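Side-chain contacts in ganglioside-induced differentiation-associated protein 2 (Homo sapiens, PDB 4UML), which has no firmly established function but carries a macro domain, the part crystallised here, a fold that in many relatives binds ADP-ribose, besides a SEC14-like domain: residues T189-R192 with F193-H197; C149-N152 with V153-A157; Y177-E180 with D181-I185. One frame throughout, in Å; residues are numbered along the deposited sequence.

Interaction 1. Residues T189-R192 with F193-H197; sequences TVRR and FLEIH
The E195 carboxylate lies at the edge of the R191 guanidinium, the two planes 86° apart. OE2 of E195 takes both contacts: R191 NE forms the salt bridge at 2.7 Å, bent to 143° at the hydrogen and coming from above the carboxylate plane, and R191 NH2 adds a weak bond to the same oxygen at 2.9 Å. R191 starts out away from the following turn, but a bend at chi2 (66°) brings its end back to E195. The backbone carbonyls of Y223 and L48 hold NH1 and NH2, so the group is fixed in rotation. Over one face of the F193 ring lies H197 CB, offset toward the rim, while I196 CG2 sits 3.3 Å above the centre of the H197 ring. On the inner side V190 and L194 run side by side, CG1 to CD1 3.7 Å, with V190 against V204 and F206 of the sheet and L194 against V53. This is an i to i+4 salt bridge on the last turns of helix 179-197, the helix of the beta-alpha-beta crossover between strands 164-167 and 203-208 of the macro domain.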
ATOM      1  N   THR A 189       4.951  -6.294   7.880  1.00 28.10           N
ATOM      2  CA  THR A 189       4.169  -5.288   8.597  1.00 27.14           C
ATOM      3  C   THR A 189       2.674  -5.518   8.446  1.00 27.43           C
ATOM      4  O   THR A 189       1.874  -5.409   9.417  1.00 26.66           O
ATOM      5  CB  THR A 189       4.544  -3.869   8.086  1.00 27.31           C
ATOM      6  OG1 THR A 189       5.964  -3.708   8.169  1.00 23.98           O
ATOM      7  CG2 THR A 189       3.833  -2.800   8.851  1.00 26.75           C
ATOM      8  N   VAL A 190       2.244  -5.833   7.233  1.00 25.14           N
ATOM      9  CA  VAL A 190       0.827  -6.078   7.026  1.00 25.76           C
ATOM     10  C   VAL A 190       0.405  -7.383   7.731  1.00 27.11           C
ATOM     11  O   VAL A 190      -0.686  -7.461   8.280  1.00 25.12           O
ATOM     12  CB  VAL A 190       0.468  -6.137   5.514  1.00 25.57           C
ATOM     13  CG1 VAL A 190      -0.923  -6.667   5.283  1.00 27.28           C
ATOM     14  CG2 VAL A 190       0.605  -4.763   4.875  1.00 27.17           C
ATOM     15  N   ARG A 191       1.248  -8.404   7.654  1.00 29.36           N
ATOM     16  CA  ARG A 191       0.947  -9.678   8.352  1.00 32.60           C
ATOM     17  C   ARG A 191       0.667  -9.412   9.833  1.00 31.65           C
ATOM     18  O   ARG A 191      -0.405  -9.749  10.333  1.00 33.22           O
ATOM     19  CB  ARG A 191       2.059 -10.703   8.148  1.00 32.23           C
ATOM     20  CG  ARG A 191       1.979 -11.910   9.077  1.00 35.89           C
ATOM     21  CD  ARG A 191       0.739 -12.731   8.787  1.00 38.54           C
ATOM     22  NE  ARG A 191       0.416 -13.718   9.833  1.00 39.62           N
ATOM     23  CZ  ARG A 191       0.194 -15.025   9.639  1.00 41.66           C
ATOM     24  NH1 ARG A 191       0.313 -15.613   8.445  1.00 39.08           N
ATOM     25  NH2 ARG A 191      -0.136 -15.769  10.685  1.00 41.57           N
ATOM     26  N   ARG A 192       1.601  -8.746  10.493  1.00 32.43           N
ATOM     27  CA  ARG A 192       1.542  -8.540  11.922  1.00 34.98           C
ATOM     28  C   ARG A 192       0.385  -7.673  12.308  1.00 38.81           C
ATOM     29  O   ARG A 192      -0.266  -7.898  13.347  1.00 37.95           O
ATOM     30  CB  ARG A 192       2.849  -7.957  12.436  1.00 39.89           C
ATOM     31  CG  ARG A 192       3.989  -8.946  12.312  1.00 42.21           C
ATOM     32  CD  ARG A 192       5.310  -8.353  12.742  1.00 48.45           C
ATOM     33  NE  ARG A 192       6.356  -9.387  12.787  1.00 54.61           N
ATOM     34  CZ  ARG A 192       7.672  -9.152  12.802  1.00 59.68           C
ATOM     35  NH1 ARG A 192       8.144  -7.907  12.773  1.00 65.65           N
ATOM     36  NH2 ARG A 192       8.528 -10.172  12.838  1.00 60.30           N
ATOM     37  N   PHE A 193       0.096  -6.686  11.477  1.00 35.34           N
ATOM     38  CA  PHE A 193      -1.062  -5.841  11.727  1.00 36.61           C
ATOM     39  C   PHE A 193      -2.355  -6.612  11.538  1.00 37.89           C
ATOM     40  O   PHE A 193      -3.322  -6.394  12.281  1.00 38.66           O
ATOM     41  CB  PHE A 193      -1.064  -4.631  10.783  1.00 34.84           C
ATOM     42  CG  PHE A 193      -2.314  -3.814  10.847  1.00 33.60           C
ATOM     43  CD1 PHE A 193      -3.399  -4.129  10.046  1.00 33.50           C
ATOM     44  CD2 PHE A 193      -2.390  -2.704  11.685  1.00 35.91           C
ATOM     45  CE1 PHE A 193      -4.554  -3.363  10.083  1.00 36.68           C
ATOM     46  CE2 PHE A 193      -3.544  -1.927  11.727  1.00 34.06           C
ATOM     47  CZ  PHE A 193      -4.633  -2.267  10.930  1.00 33.70           C
ATOM     48  N   LEU A 194      -2.426  -7.466  10.527  1.00 33.34           N
ATOM     49  CA  LEU A 194      -3.666  -8.165  10.304  1.00 36.98           C
ATOM     50  C   LEU A 194      -3.925  -9.212  11.407  1.00 41.87           C
ATOM     51  O   LEU A 194      -5.076  -9.492  11.732  1.00 43.66           O
ATOM     52  CB  LEU A 194      -3.690  -8.828   8.938  1.00 36.19           C
ATOM     53  CG  LEU A 194      -3.949  -7.935   7.721  1.00 35.08           C
ATOM     54  CD1 LEU A 194      -3.774  -8.732   6.444  1.00 34.00           C
ATOM     55  CD2 LEU A 194      -5.347  -7.356   7.765  1.00 37.36           C
ATOM     56  N   GLU A 195      -2.856  -9.785  11.950  1.00 41.69           N
ATOM     57  CA  GLU A 195      -2.964 -10.755  13.032  1.00 47.43           C
ATOM     58  C   GLU A 195      -3.685 -10.142  14.223  1.00 48.16           C
ATOM     59  O   GLU A 195      -4.581 -10.755  14.766  1.00 50.59           O
ATOM     60  CB  GLU A 195      -1.581 -11.244  13.473  1.00 43.49           C
ATOM     61  CG  GLU A 195      -1.063 -12.429  12.703  1.00 45.86           C
ATOM     62  CD  GLU A 195       0.373 -12.773  13.060  1.00 49.71           C
ATOM     63  OE1 GLU A 195       0.999 -12.107  13.924  1.00 53.83           O
ATOM     64  OE2 GLU A 195       0.895 -13.717  12.454  1.00 51.67           O
ATOM     65  N   ILE A 196      -3.293  -8.930  14.607  1.00 52.04           N
ATOM     66  CA  ILE A 196      -3.891  -8.245  15.748  1.00 55.46           C
ATOM     67  C   ILE A 196      -5.170  -7.477  15.406  1.00 59.50           C
ATOM     68  O   ILE A 196      -6.175  -7.618  16.108  1.00 62.45           O
ATOM     69  CB  ILE A 196      -2.895  -7.277  16.406  1.00 56.76           C
ATOM     70  CG1 ILE A 196      -1.810  -8.057  17.158  1.00 58.72           C
ATOM     71  CG2 ILE A 196      -3.617  -6.343  17.369  1.00 57.29           C
ATOM     72  CD1 ILE A 196      -0.769  -8.738  16.289  1.00 60.19           C
ATOM     73  N   HIS A 197      -5.140  -6.664  14.343  1.00 57.24           N
ATOM     74  CA  HIS A 197      -6.236  -5.724  14.041  1.00 53.38           C
ATOM     75  C   HIS A 197      -7.095  -6.098  12.834  1.00 55.79           C
ATOM     76  O   HIS A 197      -7.816  -5.260  12.284  1.00 57.10           O
ATOM     77  CB  HIS A 197      -5.682  -4.326  13.800  1.00 50.88           C
ATOM     78  CG  HIS A 197      -4.783  -3.833  14.884  1.00 54.69           C
ATOM     79  ND1 HIS A 197      -5.259  -3.226  16.024  1.00 58.39           N
ATOM     80  CD2 HIS A 197      -3.434  -3.844  14.998  1.00 52.99           C
ATOM     81  CE1 HIS A 197      -4.243  -2.898  16.803  1.00 57.24           C
ATOM     82  NE2 HIS A 197      -3.124  -3.262  16.203  1.00 55.69           N
TER

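Interaction 2. Residues C149-N152 with V153-A157; sequences CYRN and VLQLA
R151 and Q155 both set CG opposite the backbone N (chi1 178° in R151), which sends the two side chains off side by side in the same direction, one turn of helix apart. The Q155 chain then stays extended, whereas R151 folds over at chi2 (-97°), an angle off the usual staggered values, and so its end swings back toward N152 and Q155. NH1 of R151 gives a hydrogen bond of 2.7 Å and 152° to N152 OD1, which lies in the guanidinium plane; N152 CG therefore sits at the edge of that group. In the conformer given, one of two modelled, the end of Q155 lies over one guanidinium face, but its amide is probably turned over and the detail there is doubtful. N152 ND2 donates to G111 O, and with both ends of its amide engaged N152 is held against rotation. Beneath this polar patch the backbone bonds run regularly, V153 N to C149 O and L154 N to Y150 O, and L156 N reaches N152 O at 3.0 Å from above the carbonyl plane. Apolar branches pack on the same carbonyls: V153 CG2 lies 3.2 Å from C149 O, and L154 CG 3.3 Å from Y150 O. V153 continues onto V165, F167 and I127 of the sheet, and the Y150 ring meets that of F167. The inner side of helix 139-159 thus depends on apolar packing against the sheet, while its outer side pairs an arginine with the neutral N152 amide: among these residues the charge probably meets only a partial negative charge, and it would probably polarise that amide and strengthen its N-H bond to G111 O.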
ATOM      1  N   CYS A 149       5.953   4.089   7.109  1.00 24.10           N
ATOM      2  CA  CYS A 149       4.977   4.269   6.034  1.00 22.63           C
ATOM      3  C   CYS A 149       3.849   3.234   6.112  1.00 21.90           C
ATOM      4  O   CYS A 149       2.675   3.601   6.102  1.00 22.96           O
ATOM      5  CB  CYS A 149       5.661   4.150   4.666  1.00 22.67           C
ATOM      6  SG  CYS A 149       6.764   5.515   4.300  1.00 25.68           S
ATOM      7  N   TYR A 150       4.202   1.954   6.103  1.00 20.81           N
ATOM      8  CA  TYR A 150       3.195   0.898   6.094  1.00 22.58           C
ATOM      9  C   TYR A 150       2.343   0.910   7.400  1.00 23.57           C
ATOM     10  O   TYR A 150       1.138   0.799   7.353  1.00 23.31           O
ATOM     11  CB  TYR A 150       3.847  -0.474   5.890  1.00 21.13           C
ATOM     12  CG  TYR A 150       4.189  -0.727   4.466  1.00 23.11           C
ATOM     13  CD1 TYR A 150       3.228  -1.230   3.601  1.00 24.68           C
ATOM     14  CD2 TYR A 150       5.429  -0.345   3.933  1.00 22.14           C
ATOM     15  CE1 TYR A 150       3.499  -1.396   2.257  1.00 23.84           C
ATOM     16  CE2 TYR A 150       5.724  -0.534   2.591  1.00 23.50           C
ATOM     17  CZ  TYR A 150       4.758  -1.045   1.763  1.00 23.35           C
ATOM     18  OH  TYR A 150       5.004  -1.206   0.452  1.00 24.06           O
ATOM     19  N   ARG A 151       3.004   1.094   8.527  1.00 24.19           N
ATOM     20  CA  ARG A 151       2.354   1.166   9.850  1.00 25.82           C
ATOM     21  C   ARG A 151       1.364   2.348   9.916  1.00 25.78           C
ATOM     22  O   ARG A 151       0.228   2.222  10.367  1.00 25.82           O
ATOM     23  CB  ARG A 151       3.464   1.348  10.870  1.00 30.90           C
ATOM     24  CG  ARG A 151       3.014   1.504  12.319  1.00 37.07           C
ATOM     25  CD  ARG A 151       2.944   2.962  12.753  1.00 42.91           C
ATOM     26  NE  ARG A 151       2.853   3.079  14.214  1.00 51.15           N
ATOM     27  CZ  ARG A 151       2.615   4.212  14.884  1.00 55.72           C
ATOM     28  NH1 ARG A 151       2.427   5.360  14.246  1.00 56.18           N
ATOM     29  NH2 ARG A 151       2.569   4.196  16.214  1.00 55.41           N
ATOM     30  N   ASN A 152       1.797   3.513   9.452  1.00 24.53           N
ATOM     31  CA  ASN A 152       0.936   4.676   9.493  1.00 25.27           C
ATOM     32  C   ASN A 152      -0.246   4.656   8.518  1.00 25.86           C
ATOM     33  O   ASN A 152      -1.307   5.234   8.808  1.00 24.38           O
ATOM     34  CB  ASN A 152       1.769   5.936   9.348  1.00 26.60           C
ATOM     35  CG  ASN A 152       2.549   6.253  10.618  1.00 29.55           C
ATOM     36  OD1 ASN A 152       2.025   6.078  11.711  1.00 29.37           O
ATOM     37  ND2 ASN A 152       3.803   6.681  10.481  1.00 26.89           N
ATOM     38  N   VAL A 153      -0.065   4.022   7.354  1.00 21.99           N
ATOM     39  CA  VAL A 153      -1.184   3.811   6.441  1.00 23.95           C
ATOM     40  C   VAL A 153      -2.255   2.992   7.118  1.00 24.47           C
ATOM     41  O   VAL A 153      -3.458   3.345   7.135  1.00 22.68           O
ATOM     42  CB  VAL A 153      -0.707   3.077   5.159  1.00 22.49           C
ATOM     43  CG1 VAL A 153      -1.885   2.564   4.339  1.00 22.83           C
ATOM     44  CG2 VAL A 153       0.096   4.060   4.309  1.00 23.77           C
ATOM     45  N   LEU A 154      -1.795   1.882   7.675  1.00 25.41           N
ATOM     46  CA  LEU A 154      -2.681   0.983   8.389  1.00 26.58           C
ATOM     47  C   LEU A 154      -3.328   1.627   9.623  1.00 25.97           C
ATOM     48  O   LEU A 154      -4.479   1.321   9.912  1.00 26.78           O
ATOM     49  CB  LEU A 154      -1.928  -0.274   8.777  1.00 28.24           C
ATOM     50  CG  LEU A 154      -1.540  -1.137   7.575  1.00 29.48           C
ATOM     51  CD1 LEU A 154      -0.511  -2.192   7.983  1.00 29.36           C
ATOM     52  CD2 LEU A 154      -2.738  -1.762   6.893  1.00 31.54           C
ATOM     53  N   GLN A 155      -2.598   2.482  10.333  1.00 30.32           N
ATOM     54  CA  GLN A 155      -3.117   3.263  11.477  0.50 32.68           C
ATOM     55  C   GLN A 155      -4.280   4.132  11.036  1.00 34.23           C
ATOM     56  O   GLN A 155      -5.304   4.221  11.717  1.00 32.57           O
ATOM     57  CB  GLN A 155      -2.004   4.163  12.077  0.50 34.65           C
ATOM     58  CG  GLN A 155      -2.389   5.061  13.274  0.50 36.55           C
ATOM     59  CD  GLN A 155      -1.175   5.711  13.961  0.50 36.28           C
ATOM     60  OE1 GLN A 155      -0.027   5.433  13.621  0.50 37.66           O
ATOM     61  NE2 GLN A 155      -1.431   6.573  14.930  0.50 38.31           N
ATOM     62  N   LEU A 156      -4.085   4.817   9.914  1.00 32.02           N
ATOM     63  CA  LEU A 156      -5.126   5.661   9.357  1.00 35.09           C
ATOM     64  C   LEU A 156      -6.334   4.840   8.980  1.00 33.83           C
ATOM     65  O   LEU A 156      -7.470   5.221   9.257  1.00 33.25           O
ATOM     66  CB  LEU A 156      -4.636   6.454   8.146  1.00 35.05           C
ATOM     67  CG  LEU A 156      -4.059   7.832   8.429  1.00 40.19           C
ATOM     68  CD1 LEU A 156      -3.465   8.414   7.157  1.00 37.52           C
ATOM     69  CD2 LEU A 156      -5.127   8.766   9.009  1.00 43.99           C
ATOM     70  N   ALA A 157      -6.101   3.717   8.331  1.00 30.20           N
ATOM     71  CA  ALA A 157      -7.205   2.893   7.904  1.00 30.55           C
ATOM     72  C   ALA A 157      -8.038   2.403   9.104  1.00 33.40           C
ATOM     73  O   ALA A 157      -9.276   2.341   9.036  1.00 32.14           O
ATOM     74  CB  ALA A 157      -6.714   1.712   7.112  1.00 26.86           C
TER

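Interaction 3. Residues Y177-E180 with D181-I185; sequences YPLE and DATHI
P178 O receives A182 N at 3.0 Å, nearly in line with its C=O bond, and so closes the first turn of the helix, with P178 at the N-cap position. One residue on, L179 O takes two bonds from T183, from N at 2.9 Å and from OG1 at 2.8 Å, which arrive from opposite faces of the carbonyl plane; a chi1 of -55° turns the hydroxyl back for this. Y177 folds over the start of the helix: D181 CB lies at its ring edge, CD1 touches A182 CB at 3.7 Å, and OH stands 3.2 Å from I185 CD1. The ring also meets that of Y134 and packs on A142 and L146 of helix 139-159. A serine in place of Y177 would probably open a gap between A182, I185 and helix 139-159, leaving the first turn less firmly covered. On another side, H184 CD2 approaches E180 O at 3.2 Å, and a water in the plane of the imidazole bridges H184 NE2 (3.0 Å) and E180 OE2 (2.6 Å), donating to the latter. E180 also has a salt bridge to K218, and H184 ND1 bonds Y223 OH, tying this turn to helix 210-223. The Tyr-Pro pair resembles the end of the phosphate-binding loop in ADP-ribose-binding macro domains, though binding by this protein is not established; here it opens the crossover helix between strands 164-167 and 203-208.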
ATOM      1  N   TYR A 177      15.133   1.980  -2.995  1.00 27.96           N
ATOM      2  CA  TYR A 177      15.137   0.980  -1.962  1.00 27.10           C
ATOM      3  C   TYR A 177      15.315  -0.357  -2.657  1.00 30.37           C
ATOM      4  O   TYR A 177      14.627  -0.596  -3.626  1.00 31.97           O
ATOM      5  CB  TYR A 177      13.808   0.986  -1.169  1.00 26.14           C
ATOM      6  CG  TYR A 177      13.988   0.512   0.242  1.00 24.81           C
ATOM      7  CD1 TYR A 177      14.434  -0.766   0.509  1.00 24.75           C
ATOM      8  CD2 TYR A 177      13.669   1.341   1.316  1.00 26.81           C
ATOM      9  CE1 TYR A 177      14.618  -1.207   1.816  1.00 27.20           C
ATOM     10  CE2 TYR A 177      13.851   0.924   2.629  1.00 24.54           C
ATOM     11  CZ  TYR A 177      14.321  -0.344   2.871  1.00 25.64           C
ATOM     12  OH  TYR A 177      14.507  -0.758   4.158  1.00 28.47           O
ATOM     13  N   PRO A 178      16.238  -1.220  -2.180  1.00 29.67           N
ATOM     14  CA  PRO A 178      16.337  -2.569  -2.744  1.00 32.38           C
ATOM     15  C   PRO A 178      15.015  -3.330  -2.634  1.00 33.71           C
ATOM     16  O   PRO A 178      14.465  -3.479  -1.547  1.00 28.85           O
ATOM     17  CB  PRO A 178      17.409  -3.220  -1.879  1.00 32.66           C
ATOM     18  CG  PRO A 178      18.310  -2.086  -1.543  1.00 31.78           C
ATOM     19  CD  PRO A 178      17.378  -0.926  -1.302  1.00 31.15           C
ATOM     20  N   LEU A 179      14.539  -3.837  -3.767  1.00 34.88           N
ATOM     21  CA  LEU A 179      13.157  -4.266  -3.888  1.00 33.91           C
ATOM     22  C   LEU A 179      12.813  -5.408  -2.978  1.00 33.52           C
ATOM     23  O   LEU A 179      11.769  -5.416  -2.340  1.00 34.19           O
ATOM     24  CB  LEU A 179      12.846  -4.618  -5.337  1.00 39.63           C
ATOM     25  CG  LEU A 179      11.458  -5.219  -5.604  1.00 41.75           C
ATOM     26  CD1 LEU A 179      10.355  -4.238  -5.210  1.00 41.20           C
ATOM     27  CD2 LEU A 179      11.370  -5.602  -7.077  1.00 44.44           C
ATOM     28  N   GLU A 180      13.708  -6.368  -2.869  1.00 34.20           N
ATOM     29  CA  GLU A 180      13.403  -7.541  -2.119  1.00 36.09           C
ATOM     30  C   GLU A 180      13.352  -7.233  -0.618  1.00 36.17           C
ATOM     31  O   GLU A 180      12.425  -7.659   0.064  1.00 33.62           O
ATOM     32  CB  GLU A 180      14.417  -8.626  -2.427  1.00 40.02           C
ATOM     33  CG  GLU A 180      14.013  -9.981  -1.915  1.00 43.78           C
ATOM     34  CD  GLU A 180      14.382 -11.115  -2.867  1.00 50.87           C
ATOM     35  OE1 GLU A 180      14.674 -10.894  -4.073  1.00 52.10           O
ATOM     36  OE2 GLU A 180      14.343 -12.257  -2.387  1.00 52.64           O
ATOM     37  N   ASP A 181      14.343  -6.492  -0.121  1.00 32.90           N
ATOM     38  CA  ASP A 181      14.326  -6.001   1.256  1.00 32.00           C
ATOM     39  C   ASP A 181      13.051  -5.233   1.553  1.00 28.13           C
ATOM     40  O   ASP A 181      12.434  -5.449   2.566  1.00 28.20           O
ATOM     41  CB  ASP A 181      15.515  -5.058   1.512  1.00 34.44           C
ATOM     42  CG  ASP A 181      16.839  -5.774   1.520  1.00 40.26           C
ATOM     43  OD1 ASP A 181      16.882  -6.981   1.859  1.00 41.14           O
ATOM     44  OD2 ASP A 181      17.848  -5.108   1.220  1.00 46.02           O
ATOM     45  N   ALA A 182      12.671  -4.339   0.654  1.00 26.31           N
ATOM     46  CA  ALA A 182      11.485  -3.511   0.825  1.00 27.24           C
ATOM     47  C   ALA A 182      10.226  -4.353   0.947  1.00 26.91           C
ATOM     48  O   ALA A 182       9.355  -4.066   1.770  1.00 25.35           O
ATOM     49  CB  ALA A 182      11.323  -2.560  -0.344  1.00 25.32           C
ATOM     50  N   THR A 183      10.133  -5.373   0.111  1.00 26.14           N
ATOM     51  CA  THR A 183       8.985  -6.267   0.085  1.00 27.22           C
ATOM     52  C   THR A 183       8.863  -7.093   1.362  1.00 27.10           C
ATOM     53  O   THR A 183       7.752  -7.321   1.847  1.00 25.75           O
ATOM     54  CB  THR A 183       9.031  -7.188  -1.163  1.00 30.02           C
ATOM     55  OG1 THR A 183       9.133  -6.389  -2.353  1.00 28.11           O
ATOM     56  CG2 THR A 183       7.799  -7.992  -1.249  1.00 29.58           C
ATOM     57  N   HIS A 184       9.979  -7.485   1.967  1.00 28.17           N
ATOM     58  CA  HIS A 184       9.892  -8.136   3.280  1.00 27.65           C
ATOM     59  C   HIS A 184       9.244  -7.240   4.298  1.00 28.16           C
ATOM     60  O   HIS A 184       8.423  -7.678   5.082  1.00 27.00           O
ATOM     61  CB  HIS A 184      11.259  -8.481   3.836  1.00 30.02           C
ATOM     62  CG  HIS A 184      11.867  -9.695   3.249  1.00 30.30           C
ATOM     63  ND1 HIS A 184      11.513 -10.962   3.654  1.00 32.88           N
ATOM     64  CD2 HIS A 184      12.814  -9.847   2.299  1.00 33.17           C
ATOM     65  CE1 HIS A 184      12.229 -11.848   2.982  1.00 33.47           C
ATOM     66  NE2 HIS A 184      13.016 -11.196   2.144  1.00 33.97           N
ATOM     67  N   ILE A 185       9.631  -5.967   4.292  1.00 26.57           N
ATOM     68  CA  ILE A 185       9.069  -5.009   5.248  1.00 28.75           C
ATOM     69  C   ILE A 185       7.577  -4.840   5.015  1.00 27.44           C
ATOM     70  O   ILE A 185       6.782  -4.903   5.951  1.00 29.23           O
ATOM     71  CB  ILE A 185       9.823  -3.656   5.183  1.00 27.54           C
ATOM     72  CG1 ILE A 185      11.281  -3.893   5.612  1.00 28.82           C
ATOM     73  CG2 ILE A 185       9.137  -2.620   6.044  1.00 27.48           C
ATOM     74  CD1 ILE A 185      12.235  -2.753   5.335  1.00 30.94           C
TER
HETATM   75  O   HOH W   1      14.663 -12.606   0.136  1.00 46.22           O

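Interactions 1 and 3 hold the two ends of one helix, 179-197, about 18 Å apart between centres and joined by the hydrogen bond of T189 OG1 to I185 O, while interaction 2 lies on the neighbouring helix 139-159. Interactions 1 and 2 also touch: F193 CZ packs on L154 O at 3.7 Å and T189 CG2 on Y150 CB at 3.8 Å. All three are partly buried, but interaction 2 lies deeper, its centre about 9 Å from that of the chain against about 14 and 13 Å for 1 and 3. The chemistry differs: a salt bridge of the buried R191 in 1, the exposed R151 bonded to an asparagine amide in 2, a carbonyl accepting two hydrogen bonds and a bridging water in 3. Interactions 1 and 3 both reach Y223.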